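Local coordinates for protein magnesium transporter (Enterococcus faecalis, PDB 2OUX) that probably transports magnesium ions across the cell membrane, this chain being its cytosolic part, which binds magnesium ions and holds the N domain and paired CBS domains, at residues A[89-102]-A[116-128]. Residues are numbered along the deposited sequence; the frame is centred on the assembly and turned at random.
Sequences AADMLAEMYTDNAV and YLSLLSSEEAGEI. With MG (magnesium ion), chain F.
Ala90 packs against Leu119 and Leu120 where two pairs of consecutive helices of the all-helical MgtE N domain meet, 86-93 with 98-107 and 110-118 with 122-131. Ala90 CB lies 3.6 Å from Leu119 CB and 3.7 Å from Leu120 CD2. Leu120 CD2 also reaches Ala94 CB at 3.9 Å, so it lies against Ala90 and Ala94, one turn apart. Ala89 CB and Leu93 CD1 both approach the Tyr116 ring obliquely. Leu93 CD1 comes closest at Tyr116 CB, 3.7 Å away, and the two side chains cross at about a right angle.

At the other end, Ile128 fits against Thr98, Ala101 and Val102. Ile128 CG1 lies 4.1 Å from Ala101 CB. Ile128 CG2, anti to the backbone N, meets Val102 CG2 at 4.1 Å. Helices 98-102 and 122-128 cross almost perpendicularly, at -86°.

No direct hydrogen bond joins the segments, but one water lies between Asp91 OD1 and Leu119 O, within hydrogen-bonding distance of both. Ser121 and Glu124 form a capping box at the N-terminus of helix 122-131, with Ser121 as N-cap. Further out, Thr98 OG1 is hydrogen-bonded to Glu146 and Thr145. The next residue, Asp99, turns away from this packing toward a magnesium ion. Asp252 and four waters complete that site, and one of these waters also donates to Asp99 OD1. Asp99 OD2 binds the metal at 2.1 Å.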
ATOM      1  N   ALA A  89      27.443   0.652  14.491  1.00 40.42           N
ATOM      2  CA  ALA A  89      26.069   0.388  14.917  1.00 39.93           C
ATOM      3  C   ALA A  89      25.265   1.682  14.984  1.00 40.67           C
ATOM      4  O   ALA A  89      24.147   1.765  14.462  1.00 38.79           O
ATOM      5  CB  ALA A  89      26.058  -0.313  16.281  1.00 37.58           C
ATOM      6  N   ALA A  90      25.845   2.695  15.617  1.00 40.48           N
ATOM      7  CA  ALA A  90      25.181   3.983  15.754  1.00 41.81           C
ATOM      8  C   ALA A  90      24.812   4.575  14.393  1.00 41.63           C
ATOM      9  O   ALA A  90      23.688   5.033  14.193  1.00 42.15           O
ATOM     10  CB  ALA A  90      26.074   4.955  16.533  1.00 40.43           C
ATOM     11  N   ASP A  91      25.755   4.572  13.459  1.00 41.45           N
ATOM     12  CA  ASP A  91      25.483   5.115  12.133  1.00 41.01           C
ATOM     13  C   ASP A  91      24.346   4.362  11.449  1.00 40.03           C
ATOM     14  O   ASP A  91      23.547   4.944  10.704  1.00 37.97           O
ATOM     15  CB  ASP A  91      26.736   5.041  11.260  1.00 43.24           C
ATOM     16  CG  ASP A  91      27.829   5.968  11.735  1.00 47.50           C
ATOM     17  OD1 ASP A  91      27.494   6.967  12.408  1.00 49.10           O
ATOM     18  OD2 ASP A  91      29.016   5.709  11.422  1.00 49.46           O
HETATM   19  N   MSE A  92      24.285   3.062  11.716  1.00 38.07           N
HETATM   20  CA  MSE A  92      23.275   2.194  11.139  1.00 37.74           C
HETATM   21  C   MSE A  92      21.909   2.478  11.763  1.00 36.78           C
HETATM   22  O   MSE A  92      20.892   2.452  11.069  1.00 35.76           O
HETATM   23  CB  MSE A  92      23.689   0.731  11.349  1.00 41.10           C
HETATM   24  CG  MSE A  92      22.827  -0.291  10.630  1.00 46.14           C
HETATM   25 SE   MSE A  92      21.232  -0.761  11.614  1.00 54.74          SE
HETATM   26  CE  MSE A  92      21.853  -2.425  12.388  1.00 50.20           C
ATOM     27  N   LEU A  93      21.885   2.753  13.068  1.00 35.33           N
ATOM     28  CA  LEU A  93      20.629   3.057  13.746  1.00 34.20           C
ATOM     29  C   LEU A  93      20.108   4.390  13.229  1.00 32.79           C
ATOM     30  O   LEU A  93      18.901   4.581  13.085  1.00 30.25           O
ATOM     31  CB  LEU A  93      20.821   3.136  15.266  1.00 35.43           C
ATOM     32  CG  LEU A  93      20.926   1.822  16.051  1.00 36.45           C
ATOM     33  CD1 LEU A  93      21.554   2.093  17.417  1.00 38.77           C
ATOM     34  CD2 LEU A  93      19.544   1.184  16.198  1.00 38.29           C
ATOM     35  N   ALA A  94      21.033   5.298  12.937  1.00 30.37           N
ATOM     36  CA  ALA A  94      20.683   6.619  12.435  1.00 30.79           C
ATOM     37  C   ALA A  94      20.169   6.589  10.995  1.00 31.26           C
ATOM     38  O   ALA A  94      19.590   7.565  10.520  1.00 31.25           O
ATOM     39  CB  ALA A  94      21.887   7.546  12.529  1.00 31.39           C
ATOM     40  N   GLU A  95      20.378   5.475  10.301  1.00 32.47           N
ATOM     41  CA  GLU A  95      19.933   5.356   8.915  1.00 34.00           C
ATOM     42  C   GLU A  95      18.623   4.593   8.756  1.00 32.49           C
ATOM     43  O   GLU A  95      17.981   4.680   7.718  1.00 33.94           O
ATOM     44  CB  GLU A  95      21.015   4.679   8.064  1.00 34.40           C
ATOM     45  CG  GLU A  95      22.236   5.535   7.794  1.00 38.17           C
ATOM     46  CD  GLU A  95      21.884   6.875   7.174  1.00 42.65           C
ATOM     47  OE1 GLU A  95      20.896   6.951   6.410  1.00 42.93           O
ATOM     48  OE2 GLU A  95      22.606   7.857   7.442  1.00 45.43           O
HETATM   49  N   MSE A  96      18.235   3.835   9.774  1.00 32.29           N
HETATM   50  CA  MSE A  96      16.994   3.069   9.713  1.00 27.82           C
HETATM   51  C   MSE A  96      15.828   4.040   9.755  1.00 26.13           C
HETATM   52  O   MSE A  96      16.004   5.215  10.072  1.00 25.25           O
HETATM   53  CB  MSE A  96      16.871   2.131  10.924  1.00 30.93           C
HETATM   54  CG  MSE A  96      17.907   1.017  11.015  1.00 31.45           C
HETATM   55 SE   MSE A  96      17.872   0.057  12.723  1.00 38.87          SE
HETATM   56  CE  MSE A  96      16.120  -0.766  12.596  1.00 33.70           C
ATOM     57  N   TYR A  97      14.635   3.565   9.421  1.00 23.78           N
ATOM     58  CA  TYR A  97      13.470   4.435   9.530  1.00 23.84           C
ATOM     59  C   TYR A  97      13.245   4.586  11.025  1.00 23.41           C
ATOM     60  O   TYR A  97      13.358   3.617  11.787  1.00 23.00           O
ATOM     61  CB  TYR A  97      12.248   3.813   8.859  1.00 24.61           C
ATOM     62  CG  TYR A  97      12.342   3.897   7.366  1.00 27.52           C
ATOM     63  CD1 TYR A  97      12.293   5.135   6.721  1.00 28.96           C
ATOM     64  CD2 TYR A  97      12.546   2.754   6.596  1.00 28.87           C
ATOM     65  CE1 TYR A  97      12.448   5.235   5.343  1.00 32.99           C
ATOM     66  CE2 TYR A  97      12.703   2.841   5.210  1.00 32.25           C
ATOM     67  CZ  TYR A  97      12.655   4.085   4.594  1.00 32.92           C
ATOM     68  OH  TYR A  97      12.822   4.188   3.235  1.00 36.59           O
ATOM     69  N   THR A  98      12.948   5.807  11.444  1.00 24.08           N
ATOM     70  CA  THR A  98      12.742   6.097  12.849  1.00 22.50           C
ATOM     71  C   THR A  98      11.875   5.102  13.619  1.00 24.54           C
ATOM     72  O   THR A  98      12.248   4.660  14.695  1.00 26.46           O
ATOM     73  CB  THR A  98      12.176   7.489  13.006  1.00 24.88           C
ATOM     74  OG1 THR A  98      12.973   8.396  12.225  1.00 23.03           O
ATOM     75  CG2 THR A  98      12.202   7.910  14.481  1.00 24.21           C
ATOM     76  N   ASP A  99      10.727   4.727  13.085  1.00 25.81           N
ATOM     77  CA  ASP A  99       9.890   3.798  13.826  1.00 27.25           C
ATOM     78  C   ASP A  99      10.667   2.523  14.148  1.00 28.63           C
ATOM     79  O   ASP A  99      10.597   2.008  15.268  1.00 28.36           O
ATOM     80  CB  ASP A  99       8.610   3.480  13.046  1.00 27.11           C
ATOM     81  CG  ASP A  99       8.879   2.813  11.712  1.00 27.48           C
ATOM     82  OD1 ASP A  99      10.027   2.825  11.209  1.00 22.93           O
ATOM     83  OD2 ASP A  99       7.905   2.283  11.169  1.00 26.86           O
ATOM     84  N   ASN A 100      11.431   2.032  13.177  1.00 28.21           N
ATOM     85  CA  ASN A 100      12.207   0.819  13.374  1.00 28.11           C
ATOM     86  C   ASN A 100      13.371   1.044  14.326  1.00 28.32           C
ATOM     87  O   ASN A 100      13.727   0.153  15.091  1.00 29.31           O
ATOM     88  CB  ASN A 100      12.735   0.297  12.040  1.00 28.59           C
ATOM     89  CG  ASN A 100      11.620  -0.083  11.082  1.00 28.80           C
ATOM     90  OD1 ASN A 100      10.598  -0.635  11.490  1.00 27.24           O
ATOM     91  ND2 ASN A 100      11.823   0.193   9.798  1.00 25.26           N
ATOM     92  N   ALA A 101      13.967   2.229  14.277  1.00 27.21           N
ATOM     93  CA  ALA A 101      15.082   2.529  15.165  1.00 29.51           C
ATOM     94  C   ALA A 101      14.593   2.529  16.618  1.00 28.23           C
ATOM     95  O   ALA A 101      15.172   1.856  17.474  1.00 27.72           O
ATOM     96  CB  ALA A 101      15.694   3.873  14.807  1.00 27.51           C
ATOM     97  N   VAL A 102      13.530   3.286  16.883  1.00 28.51           N
ATOM     98  CA  VAL A 102      12.961   3.363  18.222  1.00 28.52           C
ATOM     99  C   VAL A 102      12.663   1.962  18.759  1.00 29.20           C
ATOM    100  O   VAL A 102      12.956   1.664  19.917  1.00 28.97           O
ATOM    101  CB  VAL A 102      11.664   4.215  18.234  1.00 28.87           C
ATOM    102  CG1 VAL A 102      10.856   3.939  19.494  1.00 29.37           C
ATOM    103  CG2 VAL A 102      12.018   5.684  18.172  1.00 27.95           C
ATOM    104  N   TYR A 116      24.489   3.725  22.528  1.00 46.40           N
ATOM    105  CA  TYR A 116      24.373   3.920  21.085  1.00 44.90           C
ATOM    106  C   TYR A 116      23.793   5.294  20.811  1.00 44.25           C
ATOM    107  O   TYR A 116      24.217   5.994  19.897  1.00 44.48           O
ATOM    108  CB  TYR A 116      23.472   2.859  20.455  1.00 41.55           C
ATOM    109  CG  TYR A 116      24.025   1.459  20.530  1.00 39.89           C
ATOM    110  CD1 TYR A 116      25.305   1.166  20.059  1.00 40.25           C
ATOM    111  CD2 TYR A 116      23.274   0.424  21.080  1.00 38.63           C
ATOM    112  CE1 TYR A 116      25.824  -0.130  20.137  1.00 38.65           C
ATOM    113  CE2 TYR A 116      23.780  -0.869  21.159  1.00 39.09           C
ATOM    114  CZ  TYR A 116      25.057  -1.139  20.693  1.00 39.17           C
ATOM    115  OH  TYR A 116      25.571  -2.412  20.808  1.00 37.99           O
ATOM    116  N   LEU A 117      22.818   5.668  21.624  1.00 44.99           N
ATOM    117  CA  LEU A 117      22.159   6.955  21.499  1.00 45.75           C
ATOM    118  C   LEU A 117      23.163   8.080  21.744  1.00 46.40           C
ATOM    119  O   LEU A 117      23.076   9.149  21.143  1.00 47.43           O
ATOM    120  CB  LEU A 117      21.021   7.024  22.513  1.00 47.35           C
ATOM    121  CG  LEU A 117      19.913   8.054  22.332  1.00 48.76           C
ATOM    122  CD1 LEU A 117      19.335   7.983  20.918  1.00 50.63           C
ATOM    123  CD2 LEU A 117      18.842   7.770  23.366  1.00 49.42           C
ATOM    124  N   SER A 118      24.125   7.830  22.625  1.00 45.89           N
ATOM    125  CA  SER A 118      25.138   8.828  22.934  1.00 46.41           C
ATOM    126  C   SER A 118      26.081   9.029  21.749  1.00 46.35           C
ATOM    127  O   SER A 118      26.592  10.126  21.532  1.00 45.96           O
ATOM    128  CB  SER A 118      25.949   8.401  24.159  1.00 47.31           C
ATOM    129  OG  SER A 118      26.806   7.312  23.851  1.00 48.73           O
ATOM    130  N   LEU A 119      26.298   7.966  20.983  1.00 45.60           N
ATOM    131  CA  LEU A 119      27.192   8.014  19.827  1.00 45.25           C
ATOM    132  C   LEU A 119      26.649   8.828  18.653  1.00 45.37           C
ATOM    133  O   LEU A 119      27.353   9.033  17.661  1.00 44.26           O
ATOM    134  CB  LEU A 119      27.501   6.587  19.359  1.00 46.05           C
ATOM    135  CG  LEU A 119      28.204   5.703  20.394  1.00 46.24           C
ATOM    136  CD1 LEU A 119      28.233   4.258  19.938  1.00 47.03           C
ATOM    137  CD2 LEU A 119      29.609   6.223  20.613  1.00 47.27           C
ATOM    138  N   LEU A 120      25.407   9.296  18.769  1.00 45.99           N
ATOM    139  CA  LEU A 120      24.778  10.071  17.701  1.00 45.44           C
ATOM    140  C   LEU A 120      24.793  11.567  17.955  1.00 45.78           C
ATOM    141  O   LEU A 120      24.678  12.014  19.094  1.00 45.96           O
ATOM    142  CB  LEU A 120      23.324   9.639  17.508  1.00 45.01           C
ATOM    143  CG  LEU A 120      23.003   8.191  17.147  1.00 45.19           C
ATOM    144  CD1 LEU A 120      21.504   8.076  16.927  1.00 42.65           C
ATOM    145  CD2 LEU A 120      23.761   7.772  15.895  1.00 44.58           C
ATOM    146  N   SER A 121      24.913  12.339  16.881  1.00 47.06           N
ATOM    147  CA  SER A 121      24.910  13.792  16.990  1.00 47.63           C
ATOM    148  C   SER A 121      23.490  14.232  17.342  1.00 50.06           C
ATOM    149  O   SER A 121      22.582  13.404  17.467  1.00 50.01           O
ATOM    150  CB  SER A 121      25.328  14.442  15.667  1.00 46.57           C
ATOM    151  OG  SER A 121      24.234  14.543  14.770  1.00 44.62           O
ATOM    152  N   SER A 122      23.299  15.539  17.482  1.00 50.80           N
ATOM    153  CA  SER A 122      21.995  16.079  17.825  1.00 52.52           C
ATOM    154  C   SER A 122      20.981  15.861  16.705  1.00 52.52           C
ATOM    155  O   SER A 122      19.845  15.463  16.952  1.00 52.16           O
ATOM    156  CB  SER A 122      22.114  17.574  18.132  1.00 53.34           C
ATOM    157  OG  SER A 122      20.867  18.106  18.541  1.00 54.18           O
ATOM    158  N   GLU A 123      21.401  16.128  15.474  1.00 52.33           N
ATOM    159  CA  GLU A 123      20.526  15.964  14.323  1.00 52.26           C
ATOM    160  C   GLU A 123      20.218  14.497  14.022  1.00 50.05           C
ATOM    161  O   GLU A 123      19.129  14.165  13.563  1.00 48.95           O
ATOM    162  CB  GLU A 123      21.164  16.602  13.090  1.00 55.08           C
ATOM    163  CG  GLU A 123      20.313  16.483  11.838  1.00 59.41           C
ATOM    164  CD  GLU A 123      21.148  16.374  10.579  1.00 62.88           C
ATOM    165  OE1 GLU A 123      21.967  17.289  10.324  1.00 63.54           O
ATOM    166  OE2 GLU A 123      20.986  15.370   9.847  1.00 63.28           O
ATOM    167  N   GLU A 124      21.185  13.622  14.280  1.00 48.12           N
ATOM    168  CA  GLU A 124      21.017  12.197  14.016  1.00 45.99           C
ATOM    169  C   GLU A 124      20.055  11.512  14.977  1.00 43.90           C
ATOM    170  O   GLU A 124      19.395  10.538  14.616  1.00 41.73           O
ATOM    171  CB  GLU A 124      22.370  11.480  14.085  1.00 47.03           C
ATOM    172  CG  GLU A 124      23.475  12.129  13.273  1.00 48.00           C
ATOM    173  CD  GLU A 124      24.753  11.316  13.290  1.00 49.72           C
ATOM    174  OE1 GLU A 124      25.129  10.820  14.374  1.00 50.43           O
ATOM    175  OE2 GLU A 124      25.389  11.176  12.222  1.00 50.26           O
ATOM    176  N   ALA A 125      19.972  12.015  16.202  1.00 42.52           N
ATOM    177  CA  ALA A 125      19.097  11.406  17.192  1.00 41.09           C
ATOM    178  C   ALA A 125      17.772  12.140  17.367  1.00 40.66           C
ATOM    179  O   ALA A 125      16.846  11.615  17.992  1.00 41.30           O
ATOM    180  CB  ALA A 125      19.822  11.314  18.523  1.00 40.77           C
ATOM    181  N   GLY A 126      17.685  13.344  16.808  1.00 39.53           N
ATOM    182  CA  GLY A 126      16.479  14.153  16.925  1.00 38.92           C
ATOM    183  C   GLY A 126      15.128  13.461  16.818  1.00 39.04           C
ATOM    184  O   GLY A 126      14.374  13.424  17.789  1.00 37.31           O
ATOM    185  N   GLU A 127      14.806  12.923  15.642  1.00 40.39           N
ATOM    186  CA  GLU A 127      13.522  12.253  15.443  1.00 41.38           C
ATOM    187  C   GLU A 127      13.363  11.022  16.330  1.00 40.13           C
ATOM    188  O   GLU A 127      12.276  10.752  16.840  1.00 38.74           O
ATOM    189  CB  GLU A 127      13.347  11.843  13.978  1.00 44.55           C
ATOM    190  CG  GLU A 127      13.072  12.989  13.013  1.00 49.73           C
ATOM    191  CD  GLU A 127      14.279  13.863  12.775  1.00 54.14           C
ATOM    192  OE1 GLU A 127      15.392  13.313  12.621  1.00 58.10           O
ATOM    193  OE2 GLU A 127      14.118  15.102  12.722  1.00 57.54           O
ATOM    194  N   ILE A 128      14.447  10.275  16.509  1.00 38.53           N
ATOM    195  CA  ILE A 128      14.405   9.082  17.343  1.00 38.05           C
ATOM    196  C   ILE A 128      14.019   9.466  18.779  1.00 39.68           C
ATOM    197  O   ILE A 128      13.279   8.739  19.461  1.00 37.47           O
ATOM    198  CB  ILE A 128      15.783   8.363  17.386  1.00 38.05           C
ATOM    199  CG1 ILE A 128      16.120   7.743  16.022  1.00 38.29           C
ATOM    200  CG2 ILE A 128      15.775   7.325  18.497  1.00 36.05           C
ATOM    201  CD1 ILE A 128      15.066   6.804  15.505  1.00 43.20           C
TER
HETATM  202 MG    MG F 406       7.296   1.399   9.356  1.00 28.46          MG
HETATM  203  O   HOH W   1      27.257   8.679  14.674  1.00 52.53           O
HETATM  204  O   HOH W   2       9.429   1.984   8.656  1.00 18.69           O
HETATM  205  O   HOH W   3       8.411  -0.686   9.940  1.00 26.02           O
HETATM  206  O   HOH W   4       6.384   3.323   8.634  1.00 22.76           O
HETATM  207  O   HOH W   5       7.159   0.481   7.468  1.00 29.25           O